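Local coordinates for protein AtxE2 (Asticcacaulis excentricus, PDB 5TXE) that hydrolyses the isopeptide bond of the threaded lasso peptides astexin-2 and astexin-3, turning them into linear peptides, at residues D274-N279 with Y476-S481; A280-V285 with C301-R306; A484-E489 with K571-E576. The protein carries 1 engineered substitution. One frame throughout, in Å; residues are numbered along the deposited sequence.

Contact 1. Residues D274-N279 with Y476-S481; sequences DPQNIN and YQRFTS
The interface between the beta-propeller and the alpha/beta-hydrolase domain, as expected in the prolyl oligopeptidase family, is where Asp274-Asn279 meets Tyr476-Ser481. The first segment joins propeller strands 266-271 and 283-288. The second leads into hydrolase helix 482-490. Both are loops, and the contact lies at the surface. Asp274 to Asn277 forms a type I beta turn, closed by a weak bond from Asn277 N to Asp274 O.

Three polar links join the segments. Ile278 N donates to Phe479 O at 3.0 Å, straight along the C=O axis. Asn279 ND2 donates to Gln477 O at 2.9 Å, and the acceptor lies in the amide plane. Asp274 OD2 forms a salt bridge to Arg478 NH1 at 2.6 Å. Carboxylate and guanidinium are almost coplanar, 12° apart, with the acid at the guanidinium edge. The Arg478 chain leaves its backbone pointing away from the turn, and its bend at chi3 (138°) brings NH1 back to the acid. Gln276 CB sits at another part of that edge, 3.5 Å from Arg478 NH2.

The amide of Asn277 lies against the aliphatic part of Arg478, with ND2 3.7 Å from CG. Its CG is anti to the backbone N (chi1 -179°), and OD1 accepts from Asn279 N in an Asx turn. This holds the OD1 side of the amide. Ile278 extends CD1 to the backbone of Ser481, whose OG caps Ile483 N at the start of the helix. Asn279 ND2 also donates to Gln485 OE1 on that helix, so both loop and helix hold this amide. The same nitrogen lies at the edge of the Phe479 ring, 4.0 Å from CD2.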
ATOM      1  N   ASP A 274       9.602 -27.485  -6.305  1.00 77.32           N
ATOM      2  CA  ASP A 274      10.473 -27.451  -5.147  1.00 73.71           C
ATOM      3  C   ASP A 274       9.796 -26.613  -4.054  1.00 76.07           C
ATOM      4  O   ASP A 274      10.019 -25.414  -3.981  1.00 78.53           O
ATOM      5  CB  ASP A 274      11.807 -26.843  -5.582  1.00 69.16           C
ATOM      6  CG  ASP A 274      12.833 -26.817  -4.477  1.00 70.37           C
ATOM      7  OD1 ASP A 274      12.526 -27.160  -3.301  1.00 70.66           O
ATOM      8  OD2 ASP A 274      13.972 -26.436  -4.808  1.00 74.04           O
ATOM      9  N   PRO A 275       8.975 -27.230  -3.184  1.00 87.02           N
ATOM     10  CA  PRO A 275       8.129 -26.360  -2.345  1.00 91.39           C
ATOM     11  C   PRO A 275       8.886 -25.408  -1.435  1.00 94.03           C
ATOM     12  O   PRO A 275       8.330 -24.356  -1.108  1.00 88.26           O
ATOM     13  CB  PRO A 275       7.287 -27.340  -1.506  1.00 94.68           C
ATOM     14  CG  PRO A 275       7.497 -28.692  -2.114  1.00 93.70           C
ATOM     15  CD  PRO A 275       8.833 -28.650  -2.818  1.00 94.96           C
ATOM     16  N   GLN A 276      10.138 -25.745  -1.080  1.00 99.59           N
ATOM     17  CA  GLN A 276      10.974 -24.888  -0.222  1.00103.10           C
ATOM     18  C   GLN A 276      11.399 -23.608  -0.913  1.00101.28           C
ATOM     19  O   GLN A 276      11.377 -22.565  -0.279  1.00104.33           O
ATOM     20  CB  GLN A 276      12.261 -25.573   0.245  1.00105.01           C
ATOM     21  CG  GLN A 276      12.077 -26.409   1.480  1.00108.99           C
ATOM     22  CD  GLN A 276      11.271 -27.642   1.169  1.00116.11           C
ATOM     23  OE1 GLN A 276      11.514 -28.308   0.159  1.00111.09           O
ATOM     24  NE2 GLN A 276      10.276 -27.931   2.002  1.00117.17           N
ATOM     25  N   ASN A 277      11.808 -23.704  -2.187  1.00 87.80           N
ATOM     26  CA  ASN A 277      12.297 -22.556  -2.958  1.00 73.97           C
ATOM     27  C   ASN A 277      11.188 -21.558  -3.252  1.00 72.36           C
ATOM     28  O   ASN A 277      10.380 -21.754  -4.137  1.00 79.65           O
ATOM     29  CB  ASN A 277      12.940 -22.987  -4.274  1.00 70.98           C
ATOM     30  CG  ASN A 277      13.480 -21.818  -5.068  1.00 69.06           C
ATOM     31  OD1 ASN A 277      13.405 -20.652  -4.651  1.00 76.62           O
ATOM     32  ND2 ASN A 277      14.051 -22.117  -6.202  1.00 58.72           N
ATOM     33  N   ILE A 278      11.175 -20.453  -2.519  1.00 70.38           N
ATOM     34  CA  ILE A 278      10.115 -19.449  -2.663  1.00 63.68           C
ATOM     35  C   ILE A 278      10.127 -18.721  -4.025  1.00 54.40           C
ATOM     36  O   ILE A 278       9.196 -18.037  -4.362  1.00 56.05           O
ATOM     37  CB  ILE A 278      10.168 -18.383  -1.528  1.00 71.21           C
ATOM     38  CG1 ILE A 278      11.418 -17.486  -1.689  1.00 74.16           C
ATOM     39  CG2 ILE A 278      10.110 -19.050  -0.150  1.00 70.27           C
ATOM     40  CD1 ILE A 278      11.550 -16.377  -0.666  1.00 72.94           C
ATOM     41  N   ASN A 279      11.188 -18.824  -4.798  1.00 49.01           N
ATOM     42  CA  ASN A 279      11.225 -18.107  -6.063  1.00 49.54           C
ATOM     43  C   ASN A 279      10.951 -18.983  -7.242  1.00 49.46           C
ATOM     44  O   ASN A 279      10.874 -18.505  -8.361  1.00 48.84           O
ATOM     45  CB  ASN A 279      12.564 -17.404  -6.221  1.00 53.58           C
ATOM     46  CG  ASN A 279      12.782 -16.358  -5.124  1.00 57.64           C
ATOM     47  OD1 ASN A 279      11.805 -15.806  -4.581  1.00 51.90           O
ATOM     48  ND2 ASN A 279      14.048 -16.124  -4.758  1.00 54.59           N
ATOM     49  N   TYR A 476      15.700 -14.165  -8.327  1.00 54.93           N
ATOM     50  CA  TYR A 476      15.933 -15.186  -9.359  1.00 64.22           C
ATOM     51  C   TYR A 476      16.764 -16.412  -8.895  1.00 69.21           C
ATOM     52  O   TYR A 476      17.083 -17.281  -9.713  1.00 72.12           O
ATOM     53  CB  TYR A 476      16.626 -14.549 -10.587  1.00 64.41           C
ATOM     54  CG  TYR A 476      15.699 -13.642 -11.357  1.00 71.32           C
ATOM     55  CD1 TYR A 476      14.724 -14.183 -12.177  1.00 71.61           C
ATOM     56  CD2 TYR A 476      15.764 -12.258 -11.232  1.00 64.75           C
ATOM     57  CE1 TYR A 476      13.852 -13.382 -12.863  1.00 72.37           C
ATOM     58  CE2 TYR A 476      14.903 -11.444 -11.929  1.00 67.53           C
ATOM     59  CZ  TYR A 476      13.942 -12.016 -12.737  1.00 71.54           C
ATOM     60  OH  TYR A 476      13.051 -11.249 -13.437  1.00 64.25           O
ATOM     61  N   GLN A 477      17.101 -16.490  -7.604  1.00 65.11           N
ATOM     62  CA  GLN A 477      17.962 -17.547  -7.076  1.00 58.40           C
ATOM     63  C   GLN A 477      17.187 -18.340  -6.026  1.00 61.18           C
ATOM     64  O   GLN A 477      16.102 -17.927  -5.593  1.00 63.02           O
ATOM     65  CB  GLN A 477      19.237 -16.926  -6.469  1.00 61.42           C
ATOM     66  CG  GLN A 477      20.125 -16.194  -7.486  1.00 66.96           C
ATOM     67  CD  GLN A 477      21.058 -15.100  -6.905  1.00 69.98           C
ATOM     68  OE1 GLN A 477      21.024 -14.761  -5.715  1.00 61.97           O
ATOM     69  NE2 GLN A 477      21.896 -14.541  -7.773  1.00 71.29           N
ATOM     70  N   ARG A 478      17.754 -19.466  -5.595  1.00 64.14           N
ATOM     71  CA  ARG A 478      17.111 -20.344  -4.607  1.00 68.08           C
ATOM     72  C   ARG A 478      17.196 -19.754  -3.206  1.00 64.00           C
ATOM     73  O   ARG A 478      18.290 -19.429  -2.755  1.00 63.08           O
ATOM     74  CB  ARG A 478      17.786 -21.732  -4.581  1.00 84.40           C
ATOM     75  CG  ARG A 478      16.929 -22.830  -3.917  1.00 94.84           C
ATOM     76  CD  ARG A 478      17.727 -24.017  -3.353  1.00 96.49           C
ATOM     77  NE  ARG A 478      17.212 -24.433  -2.041  1.00 95.80           N
ATOM     78  CZ  ARG A 478      16.035 -25.023  -1.823  1.00 99.77           C
ATOM     79  NH1 ARG A 478      15.207 -25.296  -2.823  1.00 99.81           N
ATOM     80  NH2 ARG A 478      15.687 -25.343  -0.583  1.00 99.56           N
ATOM     81  N   PHE A 479      16.054 -19.625  -2.535  1.00 55.56           N
ATOM     82  CA  PHE A 479      16.003 -19.200  -1.132  1.00 58.97           C
ATOM     83  C   PHE A 479      14.856 -19.881  -0.428  1.00 63.54           C
ATOM     84  O   PHE A 479      13.797 -20.042  -1.024  1.00 63.21           O
ATOM     85  CB  PHE A 479      15.843 -17.663  -1.015  1.00 55.95           C
ATOM     86  CG  PHE A 479      17.110 -16.916  -1.304  1.00 49.00           C
ATOM     87  CD1 PHE A 479      18.138 -16.900  -0.351  1.00 48.98           C
ATOM     88  CD2 PHE A 479      17.323 -16.313  -2.528  1.00 44.36           C
ATOM     89  CE1 PHE A 479      19.332 -16.269  -0.618  1.00 45.08           C
ATOM     90  CE2 PHE A 479      18.516 -15.654  -2.797  1.00 44.39           C
ATOM     91  CZ  PHE A 479      19.530 -15.653  -1.849  1.00 43.55           C
ATOM     92  N   THR A 480      15.060 -20.276   0.830  1.00 71.23           N
ATOM     93  CA  THR A 480      14.029 -20.995   1.586  1.00 72.13           C
ATOM     94  C   THR A 480      13.221 -20.054   2.463  1.00 76.76           C
ATOM     95  O   THR A 480      12.223 -20.478   3.058  1.00 68.00           O
ATOM     96  CB  THR A 480      14.633 -22.115   2.469  1.00 79.10           C
ATOM     97  OG1 THR A 480      15.385 -21.548   3.547  1.00 76.91           O
ATOM     98  CG2 THR A 480      15.554 -23.023   1.640  1.00 78.39           C
ATOM     99  N   SER A 481      13.645 -18.785   2.535  1.00 68.33           N
ATOM    100  CA  SER A 481      12.980 -17.798   3.386  1.00 66.94           C
ATOM    101  C   SER A 481      13.066 -16.400   2.796  1.00 67.49           C
ATOM    102  O   SER A 481      14.097 -16.030   2.257  1.00 56.64           O
ATOM    103  CB  SER A 481      13.662 -17.791   4.745  1.00 72.81           C
ATOM    104  OG  SER A 481      13.230 -16.704   5.530  1.00 76.78           O
TER

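Contact 2. Residues A280-V285 with C301-R306; sequences APTTLV and CQNITR
Thr282 and Asn303 grip each other where two neighbouring beta-propeller sheets meet. Strand 283-288 belongs to one antiparallel four-stranded sheet, and strand 304-310 is an outermost strand of the next. Thr283 and Gln302 form a single beta bridge.

Asn303 N donates to Thr282 O at 3.0 Å. Its side chain returns the link, for OD1 accepts from Thr282 N at 3.2 Å. That donor stands above the carbonyl plane of the amide. With CG beside its own backbone N (chi1 -70°), Asn303 can turn its amide back over Pro281 and Thr282, and ND2 lies 3.6 Å from Pro281 CB. Further along, Leu284 N donates to Cys301 O at 3.2 Å. Gln302 runs alongside the Pro281 ring, pointing the same way, and its amide end packs on CB and CG.

Two waters complete the buried polar part. Water 1 donates to Cys301 O, accepts from Ile304 N and bonds Thr282 OG1. Water 2 donates to Ile304 O at 2.8 Å, and on its other side bonds Thr282 OG1 at 2.6 Å.

Apolar contacts fill the other end. Leu284 CB touches Cys301 CB at 3.8 Å, and Leu284 CD2 lies beside the sulfur. Ile304 CD1 reaches the same leucine at CB and CD1.

The next shell surrounds these groups. Cys301 is tied to Cys296 by a disulfide, and Cys296 is also bonded to Leu284 through the backbone. Thr283 pairs with Ser271 of strand 266-271, and the side chains of Leu284 and Ile304 lean on strand 315-322. From that same strand, Arg320 NH2 donates a hydrogen bond to Gln302 O.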
ATOM      1  N   ALA A 280      10.777 -20.270  -6.990  1.00 57.01           N
ATOM      2  CA  ALA A 280      10.306 -21.170  -8.019  1.00 56.33           C
ATOM      3  C   ALA A 280       8.867 -20.800  -8.330  1.00 46.39           C
ATOM      4  O   ALA A 280       8.045 -20.539  -7.444  1.00 40.76           O
ATOM      5  CB  ALA A 280      10.391 -22.626  -7.576  1.00 60.80           C
ATOM      6  N   PRO A 281       8.557 -20.775  -9.607  1.00 45.27           N
ATOM      7  CA  PRO A 281       7.196 -20.491 -10.042  1.00 44.04           C
ATOM      8  C   PRO A 281       6.200 -21.562  -9.578  1.00 45.19           C
ATOM      9  O   PRO A 281       6.555 -22.729  -9.431  1.00 40.27           O
ATOM     10  CB  PRO A 281       7.319 -20.456 -11.569  1.00 42.01           C
ATOM     11  CG  PRO A 281       8.483 -21.328 -11.865  1.00 45.38           C
ATOM     12  CD  PRO A 281       9.430 -21.234 -10.700  1.00 46.89           C
ATOM     13  N   THR A 282       4.972 -21.147  -9.298  1.00 41.81           N
ATOM     14  CA  THR A 282       3.932 -22.077  -8.938  1.00 38.10           C
ATOM     15  C   THR A 282       3.248 -22.442 -10.206  1.00 37.35           C
ATOM     16  O   THR A 282       3.304 -21.682 -11.195  1.00 32.02           O
ATOM     17  CB  THR A 282       2.886 -21.451  -7.991  1.00 39.22           C
ATOM     18  OG1 THR A 282       2.091 -20.486  -8.699  1.00 41.97           O
ATOM     19  CG2 THR A 282       3.568 -20.810  -6.828  1.00 42.87           C
ATOM     20  N   THR A 283       2.600 -23.605 -10.154  1.00 34.96           N
ATOM     21  CA  THR A 283       1.890 -24.175 -11.267  1.00 43.56           C
ATOM     22  C   THR A 283       0.535 -24.664 -10.741  1.00 40.44           C
ATOM     23  O   THR A 283       0.477 -25.268  -9.679  1.00 38.05           O
ATOM     24  CB  THR A 283       2.647 -25.409 -11.851  1.00 49.45           C
ATOM     25  OG1 THR A 283       3.959 -25.029 -12.293  1.00 55.43           O
ATOM     26  CG2 THR A 283       1.917 -25.955 -13.019  1.00 53.17           C
ATOM     27  N   LEU A 284      -0.509 -24.447 -11.527  1.00 36.21           N
ATOM     28  CA  LEU A 284      -1.796 -25.041 -11.301  1.00 39.61           C
ATOM     29  C   LEU A 284      -1.765 -26.579 -11.299  1.00 44.62           C
ATOM     30  O   LEU A 284      -1.221 -27.190 -12.234  1.00 45.93           O
ATOM     31  CB  LEU A 284      -2.702 -24.656 -12.423  1.00 36.08           C
ATOM     32  CG  LEU A 284      -4.144 -25.104 -12.246  1.00 36.17           C
ATOM     33  CD1 LEU A 284      -4.774 -24.419 -11.056  1.00 37.71           C
ATOM     34  CD2 LEU A 284      -4.905 -24.758 -13.500  1.00 38.13           C
ATOM     35  N   VAL A 285      -2.361 -27.178 -10.272  1.00 43.21           N
ATOM     36  CA  VAL A 285      -2.508 -28.650 -10.176  1.00 52.16           C
ATOM     37  C   VAL A 285      -3.977 -29.045  -9.947  1.00 52.21           C
ATOM     38  O   VAL A 285      -4.757 -28.306  -9.333  1.00 46.64           O
ATOM     39  CB  VAL A 285      -1.611 -29.338  -9.126  1.00 56.67           C
ATOM     40  CG1 VAL A 285      -0.218 -28.726  -9.072  1.00 59.77           C
ATOM     41  CG2 VAL A 285      -2.237 -29.299  -7.761  1.00 63.24           C
ATOM     42  N   CYS A 301      -0.355 -21.154 -16.700  1.00 41.48           N
ATOM     43  CA  CYS A 301      -0.803 -21.726 -15.409  1.00 42.96           C
ATOM     44  C   CYS A 301       0.174 -21.325 -14.348  1.00 42.56           C
ATOM     45  O   CYS A 301       0.045 -21.754 -13.205  1.00 44.83           O
ATOM     46  CB  CYS A 301      -0.842 -23.300 -15.479  1.00 46.94           C
ATOM     47  SG  CYS A 301      -2.280 -24.040 -16.349  1.00 67.66           S
ATOM     48  N   GLN A 302       1.194 -20.543 -14.710  1.00 43.38           N
ATOM     49  CA  GLN A 302       2.244 -20.153 -13.737  1.00 42.35           C
ATOM     50  C   GLN A 302       1.939 -18.884 -12.994  1.00 39.07           C
ATOM     51  O   GLN A 302       1.508 -17.892 -13.586  1.00 35.20           O
ATOM     52  CB  GLN A 302       3.606 -19.970 -14.413  1.00 50.32           C
ATOM     53  CG  GLN A 302       4.077 -21.205 -15.179  1.00 58.53           C
ATOM     54  CD  GLN A 302       5.541 -21.446 -15.024  1.00 63.50           C
ATOM     55  OE1 GLN A 302       6.401 -20.579 -15.308  1.00 60.45           O
ATOM     56  NE2 GLN A 302       5.846 -22.618 -14.531  1.00 69.42           N
ATOM     57  N   ASN A 303       2.199 -18.935 -11.699  1.00 38.73           N
ATOM     58  CA  ASN A 303       2.116 -17.803 -10.795  1.00 40.92           C
ATOM     59  C   ASN A 303       0.732 -17.152 -10.742  1.00 39.92           C
ATOM     60  O   ASN A 303       0.566 -15.951 -10.727  1.00 42.79           O
ATOM     61  CB  ASN A 303       3.240 -16.833 -11.110  1.00 42.76           C
ATOM     62  CG  ASN A 303       4.595 -17.405 -10.717  1.00 44.39           C
ATOM     63  OD1 ASN A 303       4.780 -17.952  -9.613  1.00 43.14           O
ATOM     64  ND2 ASN A 303       5.522 -17.362 -11.646  1.00 45.05           N
ATOM     65  N   ILE A 304      -0.273 -18.001 -10.637  1.00 37.41           N
ATOM     66  CA  ILE A 304      -1.644 -17.564 -10.493  1.00 33.72           C
ATOM     67  C   ILE A 304      -1.772 -16.773  -9.207  1.00 30.34           C
ATOM     68  O   ILE A 304      -1.199 -17.126  -8.189  1.00 33.74           O
ATOM     69  CB  ILE A 304      -2.599 -18.789 -10.514  1.00 35.69           C
ATOM     70  CG1 ILE A 304      -2.605 -19.342 -11.942  1.00 38.19           C
ATOM     71  CG2 ILE A 304      -4.020 -18.435 -10.056  1.00 34.54           C
ATOM     72  CD1 ILE A 304      -3.242 -20.709 -12.100  1.00 40.40           C
ATOM     73  N   THR A 305      -2.558 -15.713  -9.242  1.00 32.00           N
ATOM     74  CA  THR A 305      -2.825 -14.919  -8.015  1.00 34.09           C
ATOM     75  C   THR A 305      -4.241 -15.065  -7.450  1.00 32.22           C
ATOM     76  O   THR A 305      -4.512 -14.652  -6.342  1.00 31.01           O
ATOM     77  CB  THR A 305      -2.527 -13.451  -8.267  1.00 31.91           C
ATOM     78  OG1 THR A 305      -3.183 -13.060  -9.475  1.00 31.89           O
ATOM     79  CG2 THR A 305      -1.019 -13.251  -8.410  1.00 32.81           C
ATOM     80  N   ARG A 306      -5.143 -15.628  -8.227  1.00 31.82           N
ATOM     81  CA  ARG A 306      -6.503 -15.773  -7.783  1.00 34.74           C
ATOM     82  C   ARG A 306      -7.199 -16.758  -8.699  1.00 31.51           C
ATOM     83  O   ARG A 306      -7.092 -16.638  -9.912  1.00 34.19           O
ATOM     84  CB  ARG A 306      -7.246 -14.417  -7.868  1.00 33.09           C
ATOM     85  CG  ARG A 306      -8.082 -14.084  -6.651  1.00 38.38           C
ATOM     86  CD  ARG A 306      -9.126 -15.141  -6.342  1.00 41.44           C
ATOM     87  NE  ARG A 306     -10.057 -14.708  -5.306  1.00 43.26           N
ATOM     88  CZ  ARG A 306     -11.007 -15.484  -4.752  1.00 49.85           C
ATOM     89  NH1 ARG A 306     -11.187 -16.758  -5.129  1.00 44.38           N
ATOM     90  NH2 ARG A 306     -11.814 -14.981  -3.805  1.00 42.46           N
TER
HETATM   91  O   HOH W   1       0.255 -20.912 -10.288  1.00 30.24           O
HETATM   92  O   HOH W   2       0.841 -18.756  -7.186  1.00 38.53           O

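Contact 3. Residues A484-E489 with K571-E576; sequences AQSKAE and KAYGIE
Ser486, on hydrolase helix 482-490, meets the turn that follows helix 563-570, through Tyr573. Its CB lies 3.5 Å from Tyr573 O and also packs near CD2 of the ring. From there OG, anti to the backbone N (chi1 177°), donates to Tyr573 O at 2.7 Å. The bond lies in the carbonyl plane, on a lone pair. OG is also at the edge of the tyrosine ring, in its plane, 3.8 Å from CD2. An alanine here would remove the hydroxyl and would probably leave Tyr573 O without this donor, giving the turn more freedom to shift.

Next to it, the Lys487 chain passes Ala572 O with CB, CG and CD. Its CA comes 4.0 Å from Gly574 N. Gly574 is the C-prime residue of a Schellman motif, with Gly574 N bonded to Lys571 O. A side chain there would crowd Lys487 CA and the carbonyl O of Tyr573, and the positive phi suits a glycine.

The Tyr573 side chain packs on an aromatic side chain of the bound peptide. The serine bond therefore holds the backbone of a substrate-contacting residue, a second-shell role reached through a single neutral donor.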
ATOM      1  N   ALA A 484      16.001 -14.715   4.516  1.00 45.75           N
ATOM      2  CA  ALA A 484      17.309 -15.022   3.922  1.00 49.45           C
ATOM      3  C   ALA A 484      17.558 -14.322   2.571  1.00 47.25           C
ATOM      4  O   ALA A 484      18.692 -14.002   2.216  1.00 41.67           O
ATOM      5  CB  ALA A 484      17.491 -16.525   3.752  1.00 49.71           C
ATOM      6  N   GLN A 485      16.493 -14.105   1.812  1.00 44.89           N
ATOM      7  CA  GLN A 485      16.638 -13.462   0.522  1.00 43.74           C
ATOM      8  C   GLN A 485      17.043 -12.022   0.757  1.00 40.21           C
ATOM      9  O   GLN A 485      17.931 -11.489   0.062  1.00 36.20           O
ATOM     10  CB  GLN A 485      15.311 -13.473  -0.261  1.00 43.82           C
ATOM     11  CG  GLN A 485      15.429 -12.968  -1.697  1.00 45.32           C
ATOM     12  CD  GLN A 485      14.090 -13.009  -2.437  1.00 51.27           C
ATOM     13  OE1 GLN A 485      13.454 -14.061  -2.571  1.00 48.91           O
ATOM     14  NE2 GLN A 485      13.670 -11.866  -2.932  1.00 50.33           N
ATOM     15  N   SER A 486      16.337 -11.394   1.708  1.00 40.53           N
ATOM     16  CA  SER A 486      16.603 -10.020   2.122  1.00 45.66           C
ATOM     17  C   SER A 486      18.066  -9.862   2.513  1.00 39.97           C
ATOM     18  O   SER A 486      18.693  -8.893   2.129  1.00 35.72           O
ATOM     19  CB  SER A 486      15.696  -9.551   3.285  1.00 45.25           C
ATOM     20  OG  SER A 486      16.067  -8.223   3.664  1.00 46.31           O
ATOM     21  N   LYS A 487      18.592 -10.845   3.236  1.00 42.43           N
ATOM     22  CA  LYS A 487      19.956 -10.805   3.678  1.00 42.06           C
ATOM     23  C   LYS A 487      20.905 -10.775   2.493  1.00 40.19           C
ATOM     24  O   LYS A 487      21.840  -9.955   2.461  1.00 37.10           O
ATOM     25  CB  LYS A 487      20.223 -11.993   4.554  1.00 45.64           C
ATOM     26  CG  LYS A 487      21.520 -11.945   5.276  1.00 48.56           C
ATOM     27  CD  LYS A 487      21.571 -13.165   6.179  1.00 58.54           C
ATOM     28  CE  LYS A 487      22.998 -13.543   6.512  1.00 69.74           C
ATOM     29  NZ  LYS A 487      23.661 -12.421   7.219  1.00 74.15           N
ATOM     30  N   ALA A 488      20.636 -11.584   1.481  1.00 35.82           N
ATOM     31  CA  ALA A 488      21.421 -11.481   0.242  1.00 39.26           C
ATOM     32  C   ALA A 488      21.266 -10.124  -0.491  1.00 37.17           C
ATOM     33  O   ALA A 488      22.245  -9.583  -1.016  1.00 35.61           O
ATOM     34  CB  ALA A 488      21.056 -12.601  -0.720  1.00 39.57           C
ATOM     35  N   GLU A 489      20.058  -9.569  -0.533  1.00 34.61           N
ATOM     36  CA  GLU A 489      19.836  -8.242  -1.195  1.00 37.66           C
ATOM     37  C   GLU A 489      20.576  -7.056  -0.524  1.00 33.91           C
ATOM     38  O   GLU A 489      21.012  -6.117  -1.208  1.00 29.31           O
ATOM     39  CB  GLU A 489      18.347  -7.910  -1.263  1.00 40.39           C
ATOM     40  CG  GLU A 489      17.566  -8.902  -2.108  1.00 46.59           C
ATOM     41  CD  GLU A 489      16.054  -8.784  -1.975  1.00 52.86           C
ATOM     42  OE1 GLU A 489      15.556  -8.257  -0.960  1.00 57.96           O
ATOM     43  OE2 GLU A 489      15.358  -9.280  -2.874  1.00 61.04           O
ATOM     44  N   LYS A 571      18.763  -7.730  11.994  1.00 33.60           N
ATOM     45  CA  LYS A 571      20.048  -8.307  11.662  1.00 35.50           C
ATOM     46  C   LYS A 571      19.866  -9.528  10.722  1.00 34.69           C
ATOM     47  O   LYS A 571      20.595  -9.664   9.762  1.00 34.43           O
ATOM     48  CB  LYS A 571      20.746  -8.612  12.996  1.00 38.23           C
ATOM     49  CG  LYS A 571      21.970  -9.458  12.968  1.00 49.27           C
ATOM     50  CD  LYS A 571      23.171  -8.727  12.403  1.00 53.14           C
ATOM     51  CE  LYS A 571      24.440  -9.539  12.675  1.00 56.39           C
ATOM     52  NZ  LYS A 571      25.556  -9.047  11.854  1.00 55.73           N
ATOM     53  N   ALA A 572      18.852 -10.357  10.930  1.00 33.05           N
ATOM     54  CA  ALA A 572      18.640 -11.506  10.043  1.00 33.67           C
ATOM     55  C   ALA A 572      18.217 -11.081   8.648  1.00 35.98           C
ATOM     56  O   ALA A 572      18.366 -11.863   7.671  1.00 41.05           O
ATOM     57  CB  ALA A 572      17.607 -12.477  10.634  1.00 33.80           C
ATOM     58  N   TYR A 573      17.702  -9.854   8.514  1.00 32.13           N
ATOM     59  CA  TYR A 573      17.270  -9.349   7.210  1.00 30.94           C
ATOM     60  C   TYR A 573      18.436  -8.718   6.428  1.00 33.97           C
ATOM     61  O   TYR A 573      18.255  -8.210   5.304  1.00 32.66           O
ATOM     62  CB  TYR A 573      16.205  -8.278   7.400  1.00 33.83           C
ATOM     63  CG  TYR A 573      14.824  -8.791   7.685  1.00 38.00           C
ATOM     64  CD1 TYR A 573      14.426  -9.120   8.970  1.00 36.27           C
ATOM     65  CD2 TYR A 573      13.868  -8.890   6.646  1.00 41.03           C
ATOM     66  CE1 TYR A 573      13.129  -9.583   9.237  1.00 39.19           C
ATOM     67  CE2 TYR A 573      12.574  -9.361   6.902  1.00 43.66           C
ATOM     68  CZ  TYR A 573      12.205  -9.703   8.193  1.00 43.73           C
ATOM     69  OH  TYR A 573      10.921 -10.134   8.430  1.00 47.18           O
ATOM     70  N   GLY A 574      19.617  -8.716   7.047  1.00 34.53           N
ATOM     71  CA  GLY A 574      20.806  -8.113   6.488  1.00 39.43           C
ATOM     72  C   GLY A 574      21.022  -6.660   6.911  1.00 37.59           C
ATOM     73  O   GLY A 574      21.890  -5.984   6.339  1.00 35.09           O
ATOM     74  N   ILE A 575      20.232  -6.151   7.865  1.00 33.80           N
ATOM     75  CA  ILE A 575      20.470  -4.791   8.342  1.00 34.11           C
ATOM     76  C   ILE A 575      21.451  -4.885   9.505  1.00 36.62           C
ATOM     77  O   ILE A 575      21.103  -5.443  10.551  1.00 32.09           O
ATOM     78  CB  ILE A 575      19.174  -4.119   8.802  1.00 34.39           C
ATOM     79  CG1 ILE A 575      18.052  -4.250   7.737  1.00 35.00           C
ATOM     80  CG2 ILE A 575      19.428  -2.652   9.144  1.00 33.05           C
ATOM     81  CD1 ILE A 575      18.309  -3.481   6.487  1.00 35.49           C
ATOM     82  N   GLU A 576      22.635  -4.284   9.380  1.00 32.75           N
ATOM     83  CA  GLU A 576      23.684  -4.505  10.387  1.00 33.01           C
ATOM     84  C   GLU A 576      23.548  -3.601  11.629  1.00 31.45           C
ATOM     85  O   GLU A 576      24.348  -2.708  11.881  1.00 28.13           O
ATOM     86  CB  GLU A 576      25.074  -4.352   9.758  1.00 37.20           C
ATOM     87  CG  GLU A 576      25.347  -5.248   8.548  1.00 40.28           C
ATOM     88  CD  GLU A 576      25.237  -6.754   8.785  1.00 47.28           C
ATOM     89  OE1 GLU A 576      25.295  -7.229   9.939  1.00 52.21           O
ATOM     90  OE2 GLU A 576      25.094  -7.485   7.776  1.00 55.45           O
TER

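The 476-481 segment of contact 1 runs into helix 482-490, which supplies one side of contact 3, and the two contacts touch. Their centres are 15 Å apart, and Phe479 CZ packs on Ala488 CB at 3.6 Å. Segments 274-279 and 280-285 adjoin, and contact 2 is nested inside the loop that contact 1 closes, with centres 14 Å apart. Contact 2 does not touch contact 3; their nearest atoms are about 8 Å apart. Contact 3 reaches the bound peptide through Tyr573 and Ile575. The side chain of Tyr573 is about 4 Å from that of Trp116, which binds astexin-3. In contact 1, the side chain of Ser481 lies about 12 Å from that of Trp116.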